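Local coordinates for tryparedoxin II (Crithidia fasciculata, PDB 1I5G), which probably acts as a thioredoxin-like dithiol carrier, passing reducing equivalents from trypanothione to downstream acceptors such as peroxidases, at residues I122-M130 with E136-N144; F7-K15 with P85-G96. The protein carries 1 engineered substitution. All blocks are in the same frame, centred on the assembly; numbering follows the deposited sequence.

Contact 1 of 2, residues I122-M130 with E136-N144. With TS5 (glutathionylspermidine), chain C.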
loop_
_atom_site.group_PDB
_atom_site.type_symbol
_atom_site.label_atom_id
_atom_site.label_comp_id
_atom_site.label_asym_id
_atom_site.label_seq_id
_atom_site.Cartn_x
_atom_site.Cartn_y
_atom_site.Cartn_z
ATOM N N ILE A 122 10.388 -4.623 7.690
ATOM C CA ILE A 122 8.969 -4.837 7.903
ATOM C C ILE A 122 8.642 -4.535 9.351
ATOM O O ILE A 122 9.300 -5.048 10.275
ATOM C CB ILE A 122 8.568 -6.278 7.532
ATOM C CG1 ILE A 122 8.791 -6.522 6.037
ATOM C CG2 ILE A 122 7.128 -6.524 7.962
ATOM C CD1 ILE A 122 8.905 -8.021 5.694
ATOM N N ILE A 123 7.639 -3.717 9.639
ATOM C CA ILE A 123 7.230 -3.347 10.984
ATOM C C ILE A 123 5.964 -4.096 11.394
ATOM O O ILE A 123 5.829 -4.566 12.520
ATOM C CB ILE A 123 6.921 -1.839 10.989
ATOM C CG1 ILE A 123 8.180 -1.000 10.710
ATOM C CG2 ILE A 123 6.290 -1.421 12.322
ATOM C CD1 ILE A 123 9.346 -1.377 11.554
ATOM N N THR A 124 5.014 -4.225 10.483
ATOM C CA THR A 124 3.713 -4.826 10.795
ATOM C C THR A 124 3.159 -5.581 9.645
ATOM O O THR A 124 3.196 -5.122 8.509
ATOM C CB THR A 124 2.751 -3.755 11.340
ATOM O OG1 THR A 124 1.516 -4.347 11.763
ATOM C CG2 THR A 124 2.431 -2.714 10.291
ATOM N N THR A 125 2.590 -6.753 9.895
ATOM C CA THR A 125 1.846 -7.472 8.866
ATOM C C THR A 125 0.357 -7.537 9.174
ATOM O O THR A 125 -0.397 -8.130 8.395
ATOM C CB THR A 125 2.265 -8.935 8.747
ATOM O OG1 THR A 125 1.986 -9.609 9.982
ATOM C CG2 THR A 125 3.733 -9.103 8.439
ATOM N N GLN A 126 -0.040 -6.914 10.277
ATOM C CA GLN A 126 -1.420 -6.966 10.768
ATOM C C GLN A 126 -2.208 -5.683 10.597
ATOM O O GLN A 126 -3.216 -5.469 11.275
ATOM C CB GLN A 126 -1.391 -7.288 12.277
ATOM C CG GLN A 126 -0.679 -6.300 13.232
ATOM C CD GLN A 126 -0.569 -6.692 14.706
ATOM O OE1 GLN A 126 -1.433 -7.362 15.241
ATOM N NE2 GLN A 126 0.521 -6.265 15.356
ATOM N N ALA A 127 -1.800 -4.788 9.697
ATOM C CA ALA A 127 -2.425 -3.510 9.599
ATOM C C ALA A 127 -3.838 -3.600 9.055
ATOM O O ALA A 127 -4.645 -2.726 9.343
ATOM C CB ALA A 127 -1.538 -2.570 8.785
ATOM N N ARG A 128 -4.191 -4.603 8.246
ATOM C CA ARG A 128 -5.591 -4.720 7.858
ATOM C C ARG A 128 -6.480 -4.839 9.087
ATOM O O ARG A 128 -7.440 -4.048 9.274
ATOM C CB ARG A 128 -5.821 -5.842 6.856
ATOM C CG ARG A 128 -7.288 -5.941 6.360
ATOM C CD ARG A 128 -8.335 -6.399 7.422
ATOM N NE ARG A 128 -9.607 -6.789 6.803
ATOM C CZ ARG A 128 -9.752 -7.953 6.250
ATOM N NH1 ARG A 128 -8.789 -8.847 6.215
ATOM N NH2 ARG A 128 -10.937 -8.208 5.707
ATOM N N THR A 129 -6.159 -5.783 9.958
ATOM C CA THR A 129 -7.024 -5.914 11.113
ATOM C C THR A 129 -6.918 -4.719 12.037
ATOM O O THR A 129 -7.935 -4.307 12.604
ATOM C CB THR A 129 -6.882 -7.200 11.899
ATOM O OG1 THR A 129 -6.916 -7.287 13.324
ATOM C CG2 THR A 129 -6.603 -8.418 11.151
ATOM N N MET A 130 -5.720 -4.151 12.196
ATOM C CA MET A 130 -5.608 -3.038 13.139
ATOM C C MET A 130 -6.194 -1.733 12.654
ATOM O O MET A 130 -6.629 -0.933 13.469
ATOM C CB MET A 130 -4.182 -2.897 13.642
ATOM C CG MET A 130 -3.782 -4.094 14.465
ATOM S SD MET A 130 -4.905 -4.683 15.768
ATOM C CE MET A 130 -4.935 -3.253 16.761
ATOM N N GLU A 136 -8.727 5.046 15.456
ATOM C CA GLU A 136 -8.122 6.288 15.955
ATOM C C GLU A 136 -6.599 6.224 16.051
ATOM O O GLU A 136 -5.954 7.177 16.475
ATOM C CB GLU A 136 -8.753 6.674 17.306
ATOM C CG GLU A 136 -10.221 7.046 17.136
ATOM C CD GLU A 136 -10.371 8.252 16.234
ATOM O OE1 GLU A 136 -9.541 9.159 16.399
ATOM O OE2 GLU A 136 -11.278 8.346 15.369
ATOM N N ALA A 137 -5.997 5.109 15.645
ATOM C CA ALA A 137 -4.547 4.978 15.556
ATOM C C ALA A 137 -3.827 5.157 16.882
ATOM O O ALA A 137 -2.681 5.607 16.911
ATOM C CB ALA A 137 -3.992 5.886 14.480
ATOM N N LYS A 138 -4.491 4.792 17.972
ATOM C CA LYS A 138 -3.878 4.877 19.309
ATOM C C LYS A 138 -2.604 4.054 19.465
ATOM O O LYS A 138 -1.664 4.421 20.169
ATOM C CB LYS A 138 -4.875 4.504 20.412
ATOM C CG LYS A 138 -6.124 5.353 20.460
ATOM C CD LYS A 138 -7.152 4.803 21.421
ATOM C CE LYS A 138 -8.325 5.762 21.443
ATOM N NZ LYS A 138 -9.460 5.250 22.282
ATOM N N ASP A 139 -2.522 2.901 18.800
ATOM C CA ASP A 139 -1.417 1.971 18.934
ATOM C C ASP A 139 -0.630 1.806 17.658
ATOM O O ASP A 139 0.204 0.924 17.511
ATOM C CB ASP A 139 -1.946 0.598 19.351
ATOM C CG ASP A 139 -2.529 0.563 20.749
ATOM O OD1 ASP A 139 -2.022 1.284 21.625
ATOM O OD2 ASP A 139 -3.507 -0.203 20.973
ATOM N N PHE A 140 -0.906 2.688 16.717
ATOM C CA PHE A 140 -0.162 2.716 15.436
ATOM C C PHE A 140 1.333 2.841 15.729
ATOM O O PHE A 140 1.705 3.601 16.657
ATOM C CB PHE A 140 -0.562 3.988 14.685
ATOM C CG PHE A 140 0.191 4.187 13.394
ATOM C CD1 PHE A 140 1.424 4.836 13.361
ATOM C CD2 PHE A 140 -0.338 3.714 12.209
ATOM C CE1 PHE A 140 2.074 4.993 12.143
ATOM C CE2 PHE A 140 0.324 3.876 11.007
ATOM C CZ PHE A 140 1.516 4.507 10.984
ATOM N N PRO A 141 2.224 2.158 15.003
ATOM C CA PRO A 141 1.986 1.298 13.828
ATOM C C PRO A 141 1.818 -0.199 14.092
ATOM O O PRO A 141 2.044 -1.017 13.211
ATOM C CB PRO A 141 3.285 1.466 13.041
ATOM C CG PRO A 141 4.246 1.988 13.997
ATOM C CD PRO A 141 3.657 2.218 15.357
ATOM N N TRP A 142 1.410 -0.552 15.293
ATOM C CA TRP A 142 1.077 -1.927 15.609
ATOM C C TRP A 142 2.215 -2.898 15.308
ATOM O O TRP A 142 2.039 -3.892 14.609
ATOM C CB TRP A 142 -0.202 -2.329 14.894
ATOM C CG TRP A 142 -1.275 -1.316 14.845
ATOM C CD1 TRP A 142 -2.056 -0.847 15.884
ATOM C CD2 TRP A 142 -1.699 -0.602 13.685
ATOM N NE1 TRP A 142 -2.930 0.096 15.401
ATOM C CE2 TRP A 142 -2.746 0.255 14.054
ATOM C CE3 TRP A 142 -1.311 -0.639 12.347
ATOM C CZ2 TRP A 142 -3.404 1.075 13.136
ATOM C CZ3 TRP A 142 -1.946 0.151 11.450
ATOM C CH2 TRP A 142 -2.971 1.003 11.830
ATOM N N PRO A 143 3.394 -2.639 15.847
ATOM C CA PRO A 143 4.514 -3.498 15.463
ATOM C C PRO A 143 4.246 -4.945 15.859
ATOM O O PRO A 143 3.798 -5.252 16.971
ATOM C CB PRO A 143 5.675 -2.953 16.278
ATOM C CG PRO A 143 5.023 -2.242 17.430
ATOM C CD PRO A 143 3.765 -1.605 16.829
ATOM N N ASN A 144 4.533 -5.851 14.938
ATOM C CA ASN A 144 4.566 -7.292 15.208
ATOM C C ASN A 144 5.857 -7.434 16.022
ATOM O O ASN A 144 6.832 -6.686 16.175
ATOM C CB ASN A 144 4.760 -8.115 13.925
ATOM C CG ASN A 144 3.528 -8.259 13.030
ATOM O OD1 ASN A 144 2.751 -7.343 12.727
ATOM N ND2 ASN A 144 3.370 -9.495 12.542
ATOM O OXT ASN A 144 5.935 -8.507 16.626
HETATM N N1 TS5 C . -11.939 -13.409 5.088
HETATM C CA1 TS5 C . -10.541 -13.126 4.691
HETATM C C1 TS5 C . -10.251 -11.653 4.809
HETATM O OE1 TS5 C . -9.064 -11.259 4.873
HETATM O OE2 TS5 C . -11.219 -10.853 4.825
HETATM C CB1 TS5 C . -10.198 -13.549 3.260
HETATM C CG1 TS5 C . -10.858 -12.664 2.209
HETATM C CD1 TS5 C . -10.891 -13.469 0.941
HETATM O O1 TS5 C . -11.709 -14.465 0.715
HETATM N N2 TS5 C . -10.056 -13.141 -0.042
HETATM C CA2 TS5 C . -9.745 -13.940 -1.187
HETATM C C2 TS5 C . -8.284 -14.285 -1.366
HETATM O O2 TS5 C . -7.308 -13.388 -1.151
HETATM C CB2 TS5 C . -10.127 -13.123 -2.422
HETATM S SG2 TS5 C . -11.736 -12.293 -2.353
HETATM N N3 TS5 C . -8.174 -15.552 -1.809
HETATM C CA3 TS5 C . -6.875 -16.005 -2.259
HETATM C C3 TS5 C . -6.342 -17.154 -1.443
HETATM O O3 TS5 C . -6.607 -17.114 -0.159
HETATM N "N1'" TS5 C . -5.647 -18.189 -1.893
HETATM C "C1'" TS5 C . -4.810 -18.958 -1.005
HETATM C "C2'" TS5 C . -5.365 -20.370 -1.040
HETATM N "N2'" TS5 C . -4.986 -22.686 -0.195
HETATM C "C3'" TS5 C . -4.419 -21.350 -0.343
HETATM C "C4'" TS5 C . -4.125 -23.643 0.486
HETATM C "C5'" TS5 C . -4.440 -25.113 0.195
HETATM C "C6'" TS5 C . -3.417 -26.091 0.771
HETATM C "C7'" TS5 C . -3.992 -27.479 1.040
HETATM N "N3'" TS5 C . -3.056 -28.488 1.525
HETATM O O HOH W 1 7.961 -4.835 14.332
HETATM O O HOH W 2 1.479 -6.830 18.186
#
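M130 lays its CB over the middle of one face of the W142 indole, 3.4 Å from the centroid of the five-membered ring, a CH-pi contact. Its chain then bends at chi2 and chi3, which keeps SD above the same face in a longer Met-aromatic contact. A127 CB meets W142 CZ3 obliquely at 3.8 Å. F140 CA lies over the far face, toward its rim, and NE1 is hydrogen-bonded to D134 OD2, which together limit how the ring can turn. The backbone carbonyl of W142 is gripped twice: T124 OG1 and Q126 NE2, each 2.9 Å from W142 O, arrive from opposite faces of the carbonyl plane. With OG1 anti to the backbone N (chi1 -175°), T124 turns its hydroxyl onto this oxygen. The N144 side chain takes T125 N on OD1 and gives ND2 to T125 OG1, while N144 N bonds I123 O at 3.0 Å. R128, on the same helix as M130, donates nearly straight hydrogen bonds to glutathionylspermidine, NH1 to OE1 and NH2 to OE2, each 2.8 Å. Directed hydrogen bonds, two on W142 O and two joining the N144 amide to T125, thus hold the C-terminal residues beside a ring packed by apolar contact.

Contact 2 of 2, residues F7-K15 with P85-G96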
loop_
_atom_site.group_PDB
_atom_site.type_symbol
_atom_site.label_atom_id
_atom_site.label_comp_id
_atom_site.label_asym_id
_atom_site.label_seq_id
_atom_site.Cartn_x
_atom_site.Cartn_y
_atom_site.Cartn_z
ATOM N N PHE A 7 11.453 -2.224 -5.063
ATOM C CA PHE A 7 11.072 -1.699 -6.359
ATOM C C PHE A 7 12.068 -2.109 -7.468
ATOM O O PHE A 7 12.594 -1.182 -8.075
ATOM C CB PHE A 7 10.837 -0.223 -6.216
ATOM C CG PHE A 7 9.678 0.067 -5.309
ATOM C CD1 PHE A 7 8.407 0.093 -5.825
ATOM C CD2 PHE A 7 9.840 0.308 -3.947
ATOM C CE1 PHE A 7 7.324 0.350 -5.022
ATOM C CE2 PHE A 7 8.775 0.567 -3.139
ATOM C CZ PHE A 7 7.512 0.597 -3.663
ATOM N N PRO A 8 12.329 -3.366 -7.754
ATOM C CA PRO A 8 13.275 -3.687 -8.830
ATOM C C PRO A 8 12.916 -3.191 -10.223
ATOM O O PRO A 8 13.845 -2.991 -11.013
ATOM C CB PRO A 8 13.254 -5.189 -8.815
ATOM C CG PRO A 8 11.963 -5.580 -8.192
ATOM C CD PRO A 8 11.778 -4.568 -7.105
ATOM N N TYR A 9 11.653 -2.988 -10.574
ATOM C CA TYR A 9 11.278 -2.681 -11.944
ATOM C C TYR A 9 10.601 -1.331 -12.087
ATOM O O TYR A 9 10.443 -0.883 -13.213
ATOM C CB TYR A 9 10.377 -3.768 -12.520
ATOM C CG TYR A 9 10.983 -5.113 -12.341
ATOM C CD1 TYR A 9 12.096 -5.473 -13.114
ATOM C CD2 TYR A 9 10.503 -6.006 -11.423
ATOM C CE1 TYR A 9 12.677 -6.692 -12.961
ATOM C CE2 TYR A 9 11.081 -7.252 -11.247
ATOM C CZ TYR A 9 12.180 -7.572 -12.034
ATOM O OH TYR A 9 12.718 -8.815 -11.817
ATOM N N SER A 10 10.186 -0.650 -11.020
ATOM C CA SER A 10 9.602 0.683 -11.140
ATOM C C SER A 10 10.451 1.741 -10.427
ATOM O O SER A 10 10.709 1.592 -9.229
ATOM C CB SER A 10 8.197 0.674 -10.515
ATOM O OG SER A 10 7.249 -0.014 -11.331
ATOM N N THR A 11 10.822 2.760 -11.178
ATOM C CA THR A 11 11.464 3.840 -10.448
ATOM C C THR A 11 10.452 4.915 -10.039
ATOM O O THR A 11 10.714 5.651 -9.097
ATOM C CB THR A 11 12.632 4.434 -11.196
ATOM O OG1 THR A 11 12.003 4.982 -12.327
ATOM C CG2 THR A 11 13.423 3.431 -11.950
ATOM N N ASN A 12 9.310 5.025 -10.697
ATOM C CA ASN A 12 8.242 5.947 -10.337
ATOM C C ASN A 12 7.004 5.176 -9.939
ATOM O O ASN A 12 6.722 4.100 -10.414
ATOM C CB ASN A 12 7.864 6.910 -11.482
ATOM C CG ASN A 12 8.939 7.940 -11.754
ATOM O OD1 ASN A 12 9.455 7.982 -12.859
ATOM N ND2 ASN A 12 9.283 8.774 -10.752
ATOM N N VAL A 13 6.235 5.760 -9.047
ATOM C CA VAL A 13 4.932 5.266 -8.639
ATOM C C VAL A 13 3.868 6.288 -8.972
ATOM O O VAL A 13 4.150 7.456 -9.286
ATOM C CB VAL A 13 4.919 4.833 -7.167
ATOM C CG1 VAL A 13 5.922 3.720 -6.930
ATOM C CG2 VAL A 13 5.259 5.995 -6.287
ATOM N N LEU A 14 2.612 5.856 -8.920
ATOM C CA LEU A 14 1.480 6.711 -9.287
ATOM C C LEU A 14 0.926 7.482 -8.119
ATOM O O LEU A 14 1.000 7.040 -6.972
ATOM C CB LEU A 14 0.324 5.824 -9.762
ATOM C CG LEU A 14 0.607 4.810 -10.864
ATOM C CD1 LEU A 14 -0.702 4.184 -11.296
ATOM C CD2 LEU A 14 1.342 5.342 -12.084
ATOM N N LYS A 15 0.361 8.656 -8.413
ATOM C CA LYS A 15 -0.482 9.419 -7.500
ATOM C C LYS A 15 -1.549 10.055 -8.387
ATOM O O LYS A 15 -1.234 10.876 -9.255
ATOM C CB LYS A 15 0.251 10.562 -6.778
ATOM C CG LYS A 15 -0.643 11.218 -5.761
ATOM C CD LYS A 15 0.181 12.142 -4.890
ATOM C CE LYS A 15 -0.772 12.768 -3.881
ATOM N NZ LYS A 15 -1.868 11.898 -3.370
ATOM N N PRO A 85 -6.955 7.636 -2.641
ATOM C CA PRO A 85 -6.198 8.881 -2.526
ATOM C C PRO A 85 -4.692 8.764 -2.431
ATOM O O PRO A 85 -4.011 9.789 -2.367
ATOM C CB PRO A 85 -6.797 9.454 -1.235
ATOM C CG PRO A 85 -6.946 8.203 -0.407
ATOM C CD PRO A 85 -7.402 7.138 -1.334
ATOM N N TRP A 86 -4.177 7.521 -2.414
ATOM C CA TRP A 86 -2.773 7.256 -2.099
ATOM C C TRP A 86 -1.967 6.860 -3.323
ATOM O O TRP A 86 -2.360 7.227 -4.428
ATOM C CB TRP A 86 -2.701 6.234 -0.958
ATOM C CG TRP A 86 -3.548 5.044 -1.188
ATOM C CD1 TRP A 86 -3.459 4.117 -2.200
ATOM C CD2 TRP A 86 -4.649 4.625 -0.403
ATOM N NE1 TRP A 86 -4.429 3.162 -2.089
ATOM C CE2 TRP A 86 -5.183 3.447 -0.974
ATOM C CE3 TRP A 86 -5.255 5.139 0.762
ATOM C CZ2 TRP A 86 -6.289 2.790 -0.431
ATOM C CZ3 TRP A 86 -6.327 4.470 1.296
ATOM C CH2 TRP A 86 -6.847 3.342 0.713
ATOM N N LEU A 87 -0.858 6.158 -3.199
ATOM C CA LEU A 87 0.039 5.818 -4.285
ATOM C C LEU A 87 -0.292 4.436 -4.842
ATOM O O LEU A 87 -1.045 3.661 -4.232
ATOM C CB LEU A 87 1.486 5.823 -3.793
ATOM C CG LEU A 87 1.946 7.131 -3.137
ATOM C CD1 LEU A 87 3.418 7.067 -2.802
ATOM C CD2 LEU A 87 1.616 8.383 -4.003
ATOM N N ALA A 88 0.278 4.117 -5.996
ATOM C CA ALA A 88 0.180 2.765 -6.501
ATOM C C ALA A 88 1.434 2.384 -7.236
ATOM O O ALA A 88 2.086 3.167 -7.918
ATOM C CB ALA A 88 -1.020 2.589 -7.424
ATOM N N LEU A 89 1.788 1.115 -7.121
ATOM C CA LEU A 89 2.777 0.496 -8.017
ATOM C C LEU A 89 2.084 0.443 -9.388
ATOM O O LEU A 89 0.957 -0.054 -9.467
ATOM C CB LEU A 89 3.144 -0.920 -7.529
ATOM C CG LEU A 89 4.195 -1.588 -8.430
ATOM C CD1 LEU A 89 5.547 -0.942 -8.221
ATOM C CD2 LEU A 89 4.272 -3.074 -8.052
ATOM N N PRO A 90 2.679 0.952 -10.466
ATOM C CA PRO A 90 2.005 0.950 -11.764
ATOM C C PRO A 90 1.555 -0.441 -12.189
ATOM O O PRO A 90 2.295 -1.419 -12.025
ATOM C CB PRO A 90 3.078 1.536 -12.680
ATOM C CG PRO A 90 3.818 2.477 -11.792
ATOM C CD PRO A 90 3.995 1.610 -10.561
ATOM N N PHE A 91 0.353 -0.552 -12.746
ATOM C CA PHE A 91 -0.170 -1.839 -13.144
ATOM C C PHE A 91 0.722 -2.605 -14.094
ATOM O O PHE A 91 0.859 -3.836 -13.972
ATOM C CB PHE A 91 -1.575 -1.721 -13.726
ATOM C CG PHE A 91 -2.223 -3.054 -13.999
ATOM C CD1 PHE A 91 -2.818 -3.821 -13.013
ATOM C CD2 PHE A 91 -2.221 -3.553 -15.292
ATOM C CE1 PHE A 91 -3.388 -5.014 -13.305
ATOM C CE2 PHE A 91 -2.803 -4.782 -15.603
ATOM C CZ PHE A 91 -3.353 -5.462 -14.578
ATOM N N GLU A 92 1.334 -1.938 -15.068
ATOM C CA GLU A 92 2.123 -2.681 -16.052
ATOM C C GLU A 92 3.321 -3.371 -15.446
ATOM O O GLU A 92 3.885 -4.283 -16.052
ATOM C CB GLU A 92 2.481 -1.808 -17.261
ATOM C CG GLU A 92 1.253 -1.355 -18.043
ATOM C CD GLU A 92 0.518 -2.480 -18.724
ATOM O OE1 GLU A 92 1.126 -3.058 -19.661
ATOM O OE2 GLU A 92 -0.627 -2.741 -18.324
ATOM N N ASP A 93 3.732 -2.975 -14.241
ATOM C CA ASP A 93 4.803 -3.660 -13.512
ATOM C C ASP A 93 4.231 -4.874 -12.787
ATOM O O ASP A 93 4.134 -4.960 -11.561
ATOM C CB ASP A 93 5.470 -2.732 -12.495
ATOM C CG ASP A 93 6.667 -3.373 -11.803
ATOM O OD1 ASP A 93 7.071 -4.515 -12.121
ATOM O OD2 ASP A 93 7.228 -2.703 -10.903
ATOM N N ARG A 94 3.822 -5.848 -13.589
ATOM C CA ARG A 94 3.315 -7.109 -13.062
ATOM C C ARG A 94 4.360 -7.898 -12.279
ATOM O O ARG A 94 4.120 -8.420 -11.190
ATOM C CB ARG A 94 2.642 -7.938 -14.169
ATOM C CG ARG A 94 1.447 -7.232 -14.869
ATOM C CD ARG A 94 0.094 -7.233 -14.095
ATOM N NE ARG A 94 0.123 -6.338 -12.948
ATOM C CZ ARG A 94 -0.652 -6.435 -11.870
ATOM N NH1 ARG A 94 -1.551 -7.405 -11.772
ATOM N NH2 ARG A 94 -0.530 -5.565 -10.890
ATOM N N LYS A 95 5.546 -7.949 -12.857
ATOM C CA LYS A 95 6.674 -8.611 -12.220
ATOM C C LYS A 95 6.936 -8.032 -10.819
ATOM O O LYS A 95 7.237 -8.753 -9.867
ATOM C CB LYS A 95 7.951 -8.506 -13.073
ATOM C CG LYS A 95 8.047 -9.389 -14.319
ATOM C CD LYS A 95 9.410 -9.285 -15.018
ATOM C CE LYS A 95 9.364 -9.775 -16.467
ATOM N NZ LYS A 95 10.633 -9.701 -17.255
ATOM N N GLY A 96 6.818 -6.720 -10.662
ATOM C CA GLY A 96 7.054 -6.054 -9.381
ATOM C C GLY A 96 5.985 -6.388 -8.358
ATOM O O GLY A 96 6.229 -6.533 -7.160
HETATM O O HOH W 3 9.199 -3.017 -9.088
#
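S10 and D93 make the side-chain hydrogen bond of this contact: S10 OG donates to D93 OD2 at 2.7 Å, on its anti side and tilted out of the carboxylate plane. D93 holds CG anti to its own nitrogen (chi1 -175°), a setting that carries the carboxylate across to S10 and also lets OD1 accept from G96 N, the N-cap bond of helix 94-103. A water bridges OD2 to Y9 N. The Y9 ring stands nearly perpendicular to the carboxylate, 87° between planes, with Y9 CB 3.4 Å from D93 OD1. K95 CB rests against Y9 CE2 at 3.8 Å, its chain crossing the tyrosine with CD over one ring face. Putting an alanine at D93 would probably leave S10 OG and G96 N without their acceptor and the first turn of the helix uncapped. Nearer the sheet, L14 places CG beside its nitrogen (chi1 -53°), and its two methyls split, CD2 reaching P90 CG at 3.8 Å and CD1 facing A88 CB. L87 sets CD1 against V13 CG2 and CD2 against K15 CB, while L89 CD1 comes to the edge of the F7 ring. L14 N bonds A88 O at 2.9 Å, nearly straight, and A88 N returns a longer bond to L14 O. This antiparallel pairing adds strand 12-15, and through it strand 18-22, to the 87-88 flank of the central sheet of a thioredoxin-like fold.

In the fold
From the N terminus, the chain passes residues 7-15 and then runs through strands 18-22, 30-36 and 63-69 and helices 41-57 and 74-81 before residues 85-96 return to meet it. Contact 2 thus closes a long loop of 69 residues. Only afterwards, beyond helix 94-103 and strand 111-116, does contact 1 open, and its own loop of five residues is short. The two follow in series, neither nested nor crossed. Their centres lie about 23 Å apart, on opposite sides of the chain's centre, yet both reach the same mixed sheet: contact 2 through strands 12-15 and 87-88, contact 1 through one of the two outermost strands, 122-124, where the C-terminal tail is fastened.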